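Local coordinates for protein yciO (Escherichia coli, PDB 1K7J), which is of uncertain function but belongs to the SUA5/YrdC family and may bind double-stranded RNA, at residues 178-183 with 197-202. Numbering follows the deposited sequence.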
loop_
_atom_site.group_PDB
_atom_site.type_symbol
_atom_site.label_atom_id
_atom_site.label_comp_id
_atom_site.label_asym_id
_atom_site.label_seq_id
_atom_site.Cartn_x
_atom_site.Cartn_y
_atom_site.Cartn_z
ATOM N N GLY A 178 -3.779 -2.265 14.052
ATOM C CA GLY A 178 -3.756 -0.960 14.677
ATOM C C GLY A 178 -4.455 -0.007 13.727
ATOM O O GLY A 178 -4.639 -0.327 12.547
ATOM N N GLN A 179 -4.856 1.157 14.225
ATOM C CA GLN A 179 -5.533 2.137 13.381
ATOM C C GLN A 179 -4.645 3.322 13.021
ATOM O O GLN A 179 -5.104 4.282 12.405
ATOM C CB GLN A 179 -6.813 2.633 14.059
ATOM C CG GLN A 179 -6.699 2.802 15.555
ATOM C CD GLN A 179 -7.531 1.780 16.317
ATOM O OE1 GLN A 179 -7.386 0.567 16.128
ATOM N NE2 GLN A 179 -8.411 2.267 17.182
ATOM N N LYS A 180 -3.377 3.256 13.411
ATOM C CA LYS A 180 -2.433 4.322 13.098
ATOM C C LYS A 180 -1.845 4.015 11.722
ATOM O O LYS A 180 -1.333 2.922 11.490
ATOM C CB LYS A 180 -1.318 4.379 14.147
ATOM C CG LYS A 180 -0.346 5.539 13.949
ATOM C CD LYS A 180 0.750 5.557 15.005
ATOM C CE LYS A 180 0.198 5.844 16.392
ATOM N NZ LYS A 180 1.284 5.864 17.418
ATOM N N PRO A 181 -1.920 4.973 10.789
ATOM C CA PRO A 181 -1.385 4.765 9.439
ATOM C C PRO A 181 0.133 4.895 9.405
ATOM O O PRO A 181 0.763 5.182 10.424
ATOM C CB PRO A 181 -2.077 5.858 8.634
ATOM C CG PRO A 181 -2.119 6.988 9.621
ATOM C CD PRO A 181 -2.570 6.293 10.897
ATOM N N THR A 182 0.721 4.667 8.237
ATOM C CA THR A 182 2.166 4.789 8.097
ATOM C C THR A 182 2.591 6.244 8.239
ATOM O O THR A 182 1.791 7.168 8.060
ATOM C CB THR A 182 2.661 4.352 6.703
ATOM O OG1 THR A 182 2.027 5.163 5.707
ATOM C CG2 THR A 182 2.364 2.888 6.442
ATOM N N THR A 183 3.857 6.440 8.578
ATOM C CA THR A 183 4.397 7.783 8.645
ATOM C C THR A 183 4.789 8.032 7.196
ATOM O O THR A 183 5.449 7.194 6.572
ATOM C CB THR A 183 5.628 7.840 9.551
ATOM O OG1 THR A 183 5.194 7.800 10.914
ATOM C CG2 THR A 183 6.436 9.113 9.300
ATOM N N GLU A 197 2.427 11.996 10.332
ATOM C CA GLU A 197 3.089 11.283 11.410
ATOM C C GLU A 197 2.236 10.070 11.762
ATOM O O GLU A 197 1.091 10.207 12.195
ATOM C CB GLU A 197 3.283 12.172 12.642
ATOM C CG GLU A 197 3.922 11.426 13.808
ATOM C CD GLU A 197 4.641 12.340 14.782
ATOM O OE1 GLU A 197 4.166 13.475 15.001
ATOM O OE2 GLU A 197 5.678 11.913 15.340
ATOM N N GLY A 198 2.803 8.887 11.553
ATOM C CA GLY A 198 2.098 7.652 11.842
ATOM C C GLY A 198 2.921 6.713 12.704
ATOM O O GLY A 198 3.615 7.149 13.624
ATOM N N VAL A 199 2.862 5.422 12.397
ATOM C CA VAL A 199 3.587 4.418 13.167
ATOM C C VAL A 199 5.097 4.642 13.210
ATOM O O VAL A 199 5.709 4.553 14.274
ATOM C CB VAL A 199 3.320 2.989 12.623
ATOM C CG1 VAL A 199 4.058 1.953 13.480
ATOM C CG2 VAL A 199 1.828 2.702 12.627
ATOM N N GLY A 200 5.693 4.931 12.057
ATOM C CA GLY A 200 7.129 5.138 12.000
ATOM C C GLY A 200 7.654 6.388 12.683
ATOM O O GLY A 200 7.044 7.452 12.610
ATOM N N ASP A 201 8.798 6.253 13.347
ATOM C CA ASP A 201 9.435 7.368 14.047
ATOM C C ASP A 201 9.854 8.425 13.022
ATOM O O ASP A 201 10.478 8.103 12.013
ATOM C CB ASP A 201 10.661 6.843 14.806
ATOM C CG ASP A 201 11.320 7.894 15.688
ATOM O OD1 ASP A 201 10.836 9.041 15.762
ATOM O OD2 ASP A 201 12.344 7.554 16.317
ATOM N N VAL A 202 9.514 9.686 13.272
ATOM C CA VAL A 202 9.878 10.750 12.339
ATOM C C VAL A 202 11.299 11.270 12.548
ATOM O O VAL A 202 11.902 11.844 11.641
ATOM C CB VAL A 202 8.908 11.957 12.444
ATOM C CG1 VAL A 202 7.488 11.516 12.122
ATOM C CG2 VAL A 202 8.972 12.567 13.840
#
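Backbone meets backbone where Val199 N gives a hydrogen bond to Pro181 O (2.9 Å), and the CA atoms of Thr183 and Gly198 lie 3.9 Å apart. This is a loop-to-loop junction of the YrdC-like fold: residues 178-183 lead into strand 183-186, while the loop 197-202 leaves its antiparallel neighbour 193-196, an outermost strand of the mixed sheet. Gly198 passes close against the incoming chain, with its CA 3.1 Å from Pro181 O in a CA-H...O contact; phi -129° and psi -140° put it in a backbone conformation that residues with a side chain rarely adopt.

The side-chain hydroxyl of Thr183 does the rest of the polar work. Its OG1 accepts from Gly198 N at 2.7 Å and donates to Gly200 O, so the turn of 198-200 bends around one oxygen atom that uses both roles. With chi1 at -76°, OG1 swings in beside its own backbone N while CG2 is sent across to Val202 CG1, where the two side chains cross at about a right angle. Val202 also leans on Val194 of the neighbouring strand.

Lys180 lies over the outer side of the turn: chi1 and chi2 are extended, carrying CD to 3.4 Å from Val199 N, and the chain then bends at chi3. Val199 CG2 packs against its CB and CG and also touches Pro181 O. Thr182 turns away, its hydroxyl bonded to that of Thr98. Of the three hydrogen bonds between the segments the shortest runs from Thr183 OG1 to Gly200 O, 2.5 Å, meeting the carbonyl in its plane, on a lone pair.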